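Local coordinates for protein soluble lytic murein transglycosylase (Escherichia coli, PDB 1QSA) that acts as a periplasmic lytic transglycosylase, cleaving the bonds between N-acetylmuramic acid and N-acetylglucosamine in peptidoglycan and leaving a 1,6-anhydro product, at residues Glu5-Tyr10 and Met392-Asp397; Ala11-Ala16 and Glu26-Gly31. One frame throughout, in Å; residues are numbered along the deposited sequence.

In the fold
Slt70 is an almost wholly helical, ring-shaped protein, and both contacts use its first long helix, 3-18. Contact 1 joins that helix to the end of helix 383-393, 382 residues further along the chain, and so brings the N-terminus against the L domain; contact 2, nested inside this closure, is the first local helical hairpin. Their centres lie about 13 Å apart. They meet where R9 NH2 lies 2.9 Å from G31 O, a probable hydrogen bond, and where W394 CH2 packs 3.8 Å from A11 CB. One acetate ion touches both. Neither contact is near E478, the predicted active-site residue.

Contact 1. Residues Glu5-Tyr10 and Met392-Asp397; sequences EQRSRY and MYWNLD. With ACT (acetate ion), chain O; SO4 (sulfate ion), chain C.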
ATOM      1  N   GLU A   5       9.543 -22.076  32.409  1.00 13.52           N
ATOM      2  CA  GLU A   5       8.632 -21.786  33.526  1.00 12.65           C
ATOM      3  C   GLU A   5       8.077 -20.367  33.427  1.00 12.27           C
ATOM      4  O   GLU A   5       6.901 -20.132  33.723  1.00 12.18           O
ATOM      5  CB  GLU A   5       9.335 -21.968  34.866  1.00 16.01           C
ATOM      6  CG  GLU A   5       9.473 -23.432  35.236  1.00 18.71           C
ATOM      7  CD  GLU A   5      10.175 -23.637  36.553  1.00 24.04           C
ATOM      8  OE1 GLU A   5       9.810 -22.975  37.555  1.00 28.32           O
ATOM      9  OE2 GLU A   5      11.084 -24.480  36.586  1.00 28.39           O
ATOM     10  N   GLN A   6       8.925 -19.427  33.022  1.00 10.16           N
ATOM     11  CA  GLN A   6       8.495 -18.033  32.862  1.00 10.75           C
ATOM     12  C   GLN A   6       7.382 -17.927  31.815  1.00 10.88           C
ATOM     13  O   GLN A   6       6.438 -17.136  31.971  1.00 10.89           O
ATOM     14  CB  GLN A   6       9.679 -17.153  32.465  1.00 10.69           C
ATOM     15  CG  GLN A   6      10.667 -16.961  33.614  1.00 11.45           C
ATOM     16  CD  GLN A   6      12.046 -16.498  33.155  1.00 13.29           C
ATOM     17  OE1 GLN A   6      12.274 -16.245  31.969  1.00 13.97           O
ATOM     18  NE2 GLN A   6      12.965 -16.353  34.108  1.00 14.72           N
ATOM     19  N   ARG A   7       7.489 -18.711  30.746  1.00  9.47           N
ATOM     20  CA  ARG A   7       6.469 -18.707  29.690  1.00  9.88           C
ATOM     21  C   ARG A   7       5.088 -19.034  30.261  1.00 10.90           C
ATOM     22  O   ARG A   7       4.102 -18.349  29.955  1.00 11.26           O
ATOM     23  CB  ARG A   7       6.848 -19.683  28.577  1.00  9.57           C
ATOM     24  CG  ARG A   7       7.894 -19.099  27.653  1.00  9.32           C
ATOM     25  CD  ARG A   7       8.435 -20.141  26.702  1.00 10.36           C
ATOM     26  NE  ARG A   7       9.261 -19.520  25.674  1.00 11.00           N
ATOM     27  CZ  ARG A   7       9.781 -20.181  24.643  1.00 12.58           C
ATOM     28  NH1 ARG A   7       9.587 -21.491  24.532  1.00 14.86           N
ATOM     29  NH2 ARG A   7      10.516 -19.538  23.741  1.00 13.53           N
ATOM     30  N   SER A   8       5.014 -20.061  31.108  1.00 11.21           N
ATOM     31  CA  SER A   8       3.735 -20.438  31.721  1.00 11.01           C
ATOM     32  C   SER A   8       3.211 -19.296  32.598  1.00 10.92           C
ATOM     33  O   SER A   8       2.033 -18.939  32.508  1.00 11.88           O
ATOM     34  CB  SER A   8       3.872 -21.709  32.577  1.00 12.65           C
ATOM     35  OG  SER A   8       4.152 -22.856  31.786  1.00 13.59           O
ATOM     36  N   ARG A   9       4.084 -18.722  33.428  1.00 10.11           N
ATOM     37  CA  ARG A   9       3.675 -17.622  34.313  1.00 11.03           C
ATOM     38  C   ARG A   9       3.240 -16.401  33.505  1.00 11.43           C
ATOM     39  O   ARG A   9       2.309 -15.700  33.901  1.00 10.27           O
ATOM     40  CB  ARG A   9       4.783 -17.246  35.297  1.00 11.75           C
ATOM     41  CG  ARG A   9       5.150 -18.388  36.253  1.00 12.09           C
ATOM     42  CD  ARG A   9       5.811 -17.872  37.525  1.00 11.85           C
ATOM     43  NE  ARG A   9       6.986 -17.028  37.298  1.00 12.06           N
ATOM     44  CZ  ARG A   9       8.183 -17.486  36.948  1.00 13.77           C
ATOM     45  NH1 ARG A   9       8.347 -18.775  36.665  1.00 13.05           N
ATOM     46  NH2 ARG A   9       9.188 -16.644  36.788  1.00 13.36           N
ATOM     47  N   TYR A  10       3.856 -16.201  32.340  1.00 10.55           N
ATOM     48  CA  TYR A  10       3.507 -15.059  31.477  1.00  9.99           C
ATOM     49  C   TYR A  10       2.080 -15.215  30.956  1.00 12.11           C
ATOM     50  O   TYR A  10       1.274 -14.284  31.029  1.00 11.39           O
ATOM     51  CB  TYR A  10       4.494 -14.939  30.304  1.00 10.12           C
ATOM     52  CG  TYR A  10       4.306 -13.684  29.483  1.00  9.13           C
ATOM     53  CD1 TYR A  10       4.657 -12.437  29.994  1.00 10.39           C
ATOM     54  CD2 TYR A  10       3.775 -13.748  28.195  1.00 10.99           C
ATOM     55  CE1 TYR A  10       4.481 -11.275  29.242  1.00 12.74           C
ATOM     56  CE2 TYR A  10       3.597 -12.585  27.430  1.00 11.60           C
ATOM     57  CZ  TYR A  10       3.952 -11.361  27.966  1.00 11.52           C
ATOM     58  OH  TYR A  10       3.768 -10.208  27.225  1.00 14.47           O
ATOM     59  N   MET A 392       7.194 -14.464  18.861  1.00 10.85           N
ATOM     60  CA  MET A 392       6.887 -15.452  17.827  1.00 11.05           C
ATOM     61  C   MET A 392       6.358 -16.742  18.480  1.00 12.68           C
ATOM     62  O   MET A 392       5.437 -17.373  17.963  1.00 13.40           O
ATOM     63  CB  MET A 392       8.126 -15.716  16.954  1.00 11.15           C
ATOM     64  CG  MET A 392       8.535 -14.524  16.087  1.00 10.18           C
ATOM     65  SD  MET A 392       7.179 -13.945  15.018  1.00 13.72           S
ATOM     66  CE  MET A 392       7.134 -15.268  13.801  1.00 13.87           C
ATOM     67  N   TYR A 393       6.897 -17.086  19.654  1.00 11.28           N
ATOM     68  CA  TYR A 393       6.448 -18.269  20.379  1.00 11.17           C
ATOM     69  C   TYR A 393       4.952 -18.156  20.707  1.00 11.95           C
ATOM     70  O   TYR A 393       4.212 -19.138  20.614  1.00 12.72           O
ATOM     71  CB  TYR A 393       7.239 -18.455  21.669  1.00 12.40           C
ATOM     72  CG  TYR A 393       6.781 -19.659  22.447  1.00 14.07           C
ATOM     73  CD1 TYR A 393       7.110 -20.944  22.021  1.00 15.84           C
ATOM     74  CD2 TYR A 393       6.006 -19.523  23.605  1.00 14.77           C
ATOM     75  CE1 TYR A 393       6.685 -22.063  22.728  1.00 18.72           C
ATOM     76  CE2 TYR A 393       5.580 -20.637  24.319  1.00 17.45           C
ATOM     77  CZ  TYR A 393       5.926 -21.905  23.874  1.00 19.61           C
ATOM     78  OH  TYR A 393       5.537 -23.023  24.575  1.00 23.26           O
ATOM     79  N   TRP A 394       4.504 -16.948  21.045  1.00 10.66           N
ATOM     80  CA  TRP A 394       3.092 -16.714  21.365  1.00 10.33           C
ATOM     81  C   TRP A 394       2.231 -16.361  20.147  1.00 10.55           C
ATOM     82  O   TRP A 394       1.053 -16.009  20.298  1.00 11.78           O
ATOM     83  CB  TRP A 394       2.963 -15.598  22.415  1.00  9.18           C
ATOM     84  CG  TRP A 394       3.618 -15.920  23.730  1.00  7.51           C
ATOM     85  CD1 TRP A 394       4.656 -15.252  24.304  1.00  9.57           C
ATOM     86  CD2 TRP A 394       3.264 -16.978  24.632  1.00 10.12           C
ATOM     87  NE1 TRP A 394       4.976 -15.827  25.512  1.00 11.29           N
ATOM     88  CE2 TRP A 394       4.140 -16.887  25.740  1.00 11.30           C
ATOM     89  CE3 TRP A 394       2.295 -17.994  24.614  1.00 12.15           C
ATOM     90  CZ2 TRP A 394       4.076 -17.777  26.827  1.00 13.06           C
ATOM     91  CZ3 TRP A 394       2.231 -18.882  25.705  1.00 10.53           C
ATOM     92  CH2 TRP A 394       3.118 -18.762  26.790  1.00 10.78           C
ATOM     93  N   ASN A 395       2.810 -16.445  18.953  1.00 10.09           N
ATOM     94  CA  ASN A 395       2.103 -16.125  17.709  1.00 12.18           C
ATOM     95  C   ASN A 395       1.595 -14.679  17.671  1.00 11.43           C
ATOM     96  O   ASN A 395       0.501 -14.396  17.171  1.00 13.34           O
ATOM     97  CB  ASN A 395       0.968 -17.132  17.469  1.00 13.15           C
ATOM     98  CG  ASN A 395       1.482 -18.553  17.327  1.00 12.08           C
ATOM     99  OD1 ASN A 395       2.345 -18.818  16.505  1.00 16.44           O
ATOM    100  ND2 ASN A 395       1.011 -19.449  18.178  1.00 14.51           N
ATOM    101  N   LEU A 396       2.373 -13.778  18.258  1.00 11.01           N
ATOM    102  CA  LEU A 396       2.045 -12.352  18.293  1.00  9.93           C
ATOM    103  C   LEU A 396       2.834 -11.724  17.147  1.00  9.35           C
ATOM    104  O   LEU A 396       3.699 -10.870  17.353  1.00  9.79           O
ATOM    105  CB  LEU A 396       2.455 -11.749  19.653  1.00  9.46           C
ATOM    106  CG  LEU A 396       1.698 -12.338  20.856  1.00 10.68           C
ATOM    107  CD1 LEU A 396       2.315 -11.890  22.187  1.00 10.60           C
ATOM    108  CD2 LEU A 396       0.228 -11.941  20.768  1.00 13.34           C
ATOM    109  N   ASP A 397       2.516 -12.149  15.928  1.00 10.32           N
ATOM    110  CA  ASP A 397       3.233 -11.679  14.755  1.00 10.24           C
ATOM    111  C   ASP A 397       3.254 -10.175  14.511  1.00  9.91           C
ATOM    112  O   ASP A 397       4.275  -9.655  14.071  1.00 11.36           O
ATOM    113  CB  ASP A 397       2.765 -12.423  13.490  1.00 10.07           C
ATOM    114  CG  ASP A 397       3.067 -13.925  13.542  1.00 11.80           C
ATOM    115  OD1 ASP A 397       2.425 -14.631  14.325  1.00 12.10           O
ATOM    116  OD2 ASP A 397       3.931 -14.426  12.782  1.00 12.92           O
TER
HETATM  117  C   ACT O 801       1.989  -9.439  24.461  1.00 15.88           C
HETATM  118  O   ACT O 801       0.957  -9.148  23.826  1.00 16.97           O
HETATM  119  OXT ACT O 801       2.030 -10.385  25.271  1.00 14.08           O
HETATM  120  CH3 ACT O 801       3.254  -8.629  24.222  1.00 15.28           C
HETATM  121  S   SO4 C 702      11.379 -22.029  21.110  1.00 36.72           S
HETATM  122  O1  SO4 C 702      10.694 -22.477  19.881  1.00 37.52           O
HETATM  123  O2  SO4 C 702      12.803 -22.422  21.074  1.00 38.63           O
HETATM  124  O3  SO4 C 702      11.275 -20.556  21.197  1.00 34.68           O
HETATM  125  O4  SO4 C 702      10.746 -22.684  22.265  1.00 36.16           O
HETATM  126  O   HOH W   1       8.049 -23.434  26.216  1.00 26.19           O
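R7 lays its guanidinium flat on the ring of Y393, and its backbone carbonyl meets the edge of W394, in a contact that brings helix 3-18 against the L domain and closes the ring of helices in Slt70. R7 CZ stands 3.8 Å from the centroid of the Y393 ring, with the two planes only 12° apart, a stacked cation-pi pair. The extended chain also sets R7 CD over the same face as a CH-pi contact. In the guanidinium plane sits a sulfate, probably from the crystallisation liquor: R7 NH1 gives SO4 O4 a nearly straight bond of 2.8 Å (172°), and NH2 serves SO4 O3. R389 binds the same sulfate, while E390 forms a salt bridge with R7 NE, so the group is fixed in rotation from several sides. Water 1 joins R7 NH1 to Y393 OH. With R7 gone, a leucine here would probably uncover the Y393 face and leave E390 and the sulfate without this cation.

Next to this pair, W394 turns the rim of its benzene ring to helix 3-18, with CZ2 3.2 Å from R7 O and 3.8 Å from R7 CB. Y10 meets the five-membered ring obliquely: CD2 lies 3.6 Å from W394 NE1, whose hydrogen bond goes to Y35 OH. The Y10 chi1 of -172° lays its ring alongside this part of the indole and puts OH at the acetate, where it donates to ACT OXT. Y393 and W394 stand at the end of helix 383-393, which a Schellman motif closes: N395, with positive phi, is its C-prime residue, L396 N reaches back to L391 O, and N395 N binds M392 O at 3.0 Å.

Contact 2. Residues Ala11-Ala16 and Glu26-Gly31; sequences AQIKQA and EQMMPG. With ACT (acetate ion), chain O.
With chi1 at -161° and chi2 extended, I13 runs CG1 and CD1 out from helix 3-18, which brings the CD1 methyl against the backbone and side-chain base of M28 and M29. The two segments form an antiparallel helical hairpin, helix 3-18 followed after a short turn by helix 22-28, at the start of the alpha-superhelix. No hydrogen bond crosses between residues 11-16 and 26-31; the contact is apolar packing. I13 CD1 reaches to 3.6 Å from M28 CB and equally close to M29 N, filling the angle between the two residues.

M28 answers by sliding past I13 in the opposite direction. Its chi1 and extended chi2 (-177°) bring SD beside I13 CA and CB, and the bend at chi3 (77°) then turns CE alone onto helix 3-18. There CE rests 3.9 Å from I13 N and 4.0 Å from Q12 CB, at the more exposed border of the contact. M29, deposited in two conformers, brings CG and SD beside I13 CD1 in the one described here.

Beneath this layer helix 38-48 supplies L41, which touches both I13 and M29, while V25 of helix 22-28 packs on I13 and also on A16. K14, next in the chain to I13 but on another side of helix 3-18, bends at chi3 and donates from NZ to the acetate, 2.8 Å from ACT OXT.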
ATOM      1  N   ALA A  11       1.763 -16.384  30.409  1.00 10.06           N
ATOM      2  CA  ALA A  11       0.412 -16.637  29.906  1.00 10.14           C
ATOM      3  C   ALA A  11      -0.599 -16.532  31.059  1.00 10.37           C
ATOM      4  O   ALA A  11      -1.684 -15.960  30.900  1.00 11.27           O
ATOM      5  CB  ALA A  11       0.340 -18.018  29.261  1.00 13.16           C
ATOM      6  N   GLN A  12      -0.212 -17.016  32.231  1.00 11.60           N
ATOM      7  CA  GLN A  12      -1.098 -16.994  33.392  1.00 11.64           C
ATOM      8  C   GLN A  12      -1.361 -15.596  33.935  1.00 12.08           C
ATOM      9  O   GLN A  12      -2.506 -15.275  34.305  1.00 12.12           O
ATOM     10  CB  GLN A  12      -0.578 -17.965  34.463  1.00 13.19           C
ATOM     11  CG  GLN A  12      -0.709 -19.431  33.998  1.00 15.49           C
ATOM     12  CD  GLN A  12       0.317 -20.378  34.614  1.00 19.23           C
ATOM     13  OE1 GLN A  12       1.205 -19.965  35.367  1.00 18.62           O
ATOM     14  NE2 GLN A  12       0.205 -21.667  34.276  1.00 22.31           N
ATOM     15  N   ILE A  13      -0.342 -14.741  33.954  1.00 11.00           N
ATOM     16  CA  ILE A  13      -0.543 -13.388  34.460  1.00 11.03           C
ATOM     17  C   ILE A  13      -1.445 -12.591  33.507  1.00 12.64           C
ATOM     18  O   ILE A  13      -2.255 -11.789  33.949  1.00 13.74           O
ATOM     19  CB  ILE A  13       0.795 -12.657  34.765  1.00 10.90           C
ATOM     20  CG1 ILE A  13       0.546 -11.480  35.713  1.00 11.11           C
ATOM     21  CG2 ILE A  13       1.470 -12.170  33.483  1.00 11.35           C
ATOM     22  CD1 ILE A  13       1.829 -10.780  36.159  1.00 11.28           C
ATOM     23  N   LYS A  14      -1.331 -12.851  32.209  1.00 12.49           N
ATOM     24  CA  LYS A  14      -2.164 -12.163  31.218  1.00 11.69           C
ATOM     25  C   LYS A  14      -3.618 -12.609  31.361  1.00 13.36           C
ATOM     26  O   LYS A  14      -4.535 -11.804  31.235  1.00 13.97           O
ATOM     27  CB  LYS A  14      -1.656 -12.445  29.804  1.00 12.19           C
ATOM     28  CG  LYS A  14      -0.412 -11.656  29.464  1.00 12.91           C
ATOM     29  CD  LYS A  14       0.233 -12.160  28.174  1.00 14.12           C
ATOM     30  CE  LYS A  14      -0.670 -11.968  26.958  1.00 14.30           C
ATOM     31  NZ  LYS A  14       0.048 -12.370  25.702  1.00 17.75           N
ATOM     32  N   GLN A  15      -3.822 -13.895  31.629  1.00 11.69           N
ATOM     33  CA  GLN A  15      -5.164 -14.435  31.826  1.00 13.95           C
ATOM     34  C   GLN A  15      -5.793 -13.755  33.054  1.00 13.16           C
ATOM     35  O   GLN A  15      -6.947 -13.339  33.008  1.00 14.06           O
ATOM     36  CB  GLN A  15      -5.085 -15.947  32.031  1.00 14.59           C
ATOM     37  CG  GLN A  15      -6.416 -16.642  32.310  1.00 21.57           C
ATOM     38  CD  GLN A  15      -6.235 -18.152  32.521  1.00 26.58           C
ATOM     39  OE1 GLN A  15      -5.442 -18.586  33.367  1.00 29.15           O
ATOM     40  NE2 GLN A  15      -6.963 -18.951  31.750  1.00 29.69           N
ATOM     41  N   ALA A  16      -5.024 -13.635  34.136  1.00 11.98           N
ATOM     42  CA  ALA A  16      -5.517 -12.995  35.356  1.00 13.04           C
ATOM     43  C   ALA A  16      -5.838 -11.519  35.104  1.00 14.44           C
ATOM     44  O   ALA A  16      -6.892 -11.025  35.511  1.00 14.89           O
ATOM     45  CB  ALA A  16      -4.482 -13.119  36.485  1.00 14.44           C
ATOM     46  N   GLU A  26      -0.631  -8.629  40.891  1.00 15.37           N
ATOM     47  CA  GLU A  26       0.311  -7.990  41.815  1.00 18.58           C
ATOM     48  C   GLU A  26       1.315  -8.973  42.385  1.00 17.50           C
ATOM     49  O   GLU A  26       2.503  -8.670  42.475  1.00 17.84           O
ATOM     50  CB  GLU A  26      -0.442  -7.299  42.955  1.00 22.74           C
ATOM     51  CG  GLU A  26      -1.167  -6.035  42.518  1.00 30.19           C
ATOM     52  CD  GLU A  26      -2.097  -5.466  43.588  1.00 36.39           C
ATOM     53  OE1 GLU A  26      -2.109  -5.981  44.733  1.00 38.46           O
ATOM     54  OE2 GLU A  26      -2.827  -4.498  43.274  1.00 38.49           O
ATOM     55  N   GLN A  27       0.838 -10.165  42.730  1.00 14.96           N
ATOM     56  CA  GLN A  27       1.701 -11.190  43.300  1.00 16.28           C
ATOM     57  C   GLN A  27       2.670 -11.779  42.281  1.00 14.79           C
ATOM     58  O   GLN A  27       3.812 -12.086  42.617  1.00 16.18           O
ATOM     59  CB  GLN A  27       0.864 -12.313  43.917  1.00 18.60           C
ATOM     60  CG  GLN A  27       1.711 -13.352  44.636  1.00 18.77           C
ATOM     61  CD  GLN A  27       0.888 -14.465  45.247  1.00 22.95           C
ATOM     62  OE1 GLN A  27      -0.271 -14.264  45.646  1.00 24.90           O
ATOM     63  NE2 GLN A  27       1.475 -15.654  45.321  1.00 23.54           N
ATOM     64  N   MET A  28       2.209 -11.923  41.041  1.00 13.51           N
ATOM     65  CA  MET A  28       3.017 -12.508  39.973  1.00 13.63           C
ATOM     66  C   MET A  28       4.018 -11.602  39.258  1.00 14.89           C
ATOM     67  O   MET A  28       5.042 -12.078  38.756  1.00 13.45           O
ATOM     68  CB  MET A  28       2.103 -13.131  38.911  1.00 12.20           C
ATOM     69  CG  MET A  28       1.338 -14.368  39.379  1.00 15.95           C
ATOM     70  SD  MET A  28       0.371 -15.087  38.036  1.00 18.56           S
ATOM     71  CE  MET A  28       1.678 -15.924  37.108  1.00 17.19           C
ATOM     72  N   MET A  29       3.724 -10.308  39.189  1.00 14.25           N
ATOM     73  CA  MET A  29       4.591  -9.386  38.472  1.00 15.70           C
ATOM     74  C   MET A  29       6.077  -9.410  38.818  1.00 15.16           C
ATOM     75  O   MET A  29       6.909  -9.565  37.922  1.00 14.52           O
ATOM     76  CB  MET A  29       4.083  -7.947  38.638  0.58 16.35           C
ATOM     77  CG  MET A  29       3.041  -7.507  37.638  0.58 18.98           C
ATOM     78  SD  MET A  29       3.729  -7.373  35.983  0.58 17.27           S
ATOM     79  CE  MET A  29       4.443  -5.723  36.006  0.58 18.77           C
ATOM     80  N   PRO A  30       6.437  -9.275  40.113  1.00 15.35           N
ATOM     81  CA  PRO A  30       7.861  -9.282  40.484  1.00 15.56           C
ATOM     82  C   PRO A  30       8.643 -10.519  40.037  1.00 16.14           C
ATOM     83  O   PRO A  30       9.823 -10.420  39.688  1.00 18.45           O
ATOM     84  CB  PRO A  30       7.823  -9.188  42.014  1.00 17.35           C
ATOM     85  CG  PRO A  30       6.526  -8.532  42.299  1.00 18.79           C
ATOM     86  CD  PRO A  30       5.585  -9.146  41.308  1.00 16.84           C
ATOM     87  N   GLY A  31       7.984 -11.675  40.037  1.00 14.79           N
ATOM     88  CA  GLY A  31       8.640 -12.906  39.645  1.00 14.96           C
ATOM     89  C   GLY A  31       8.930 -13.019  38.158  1.00 13.83           C
ATOM     90  O   GLY A  31       9.615 -13.947  37.735  1.00 15.36           O
TER
HETATM   91  C   ACT O 801       1.989  -9.439  24.461  1.00 15.88           C
HETATM   92  O   ACT O 801       0.957  -9.148  23.826  1.00 16.97           O
HETATM   93  OXT ACT O 801       2.030 -10.385  25.271  1.00 14.08           O
HETATM   94  CH3 ACT O 801       3.254  -8.629  24.222  1.00 15.28           C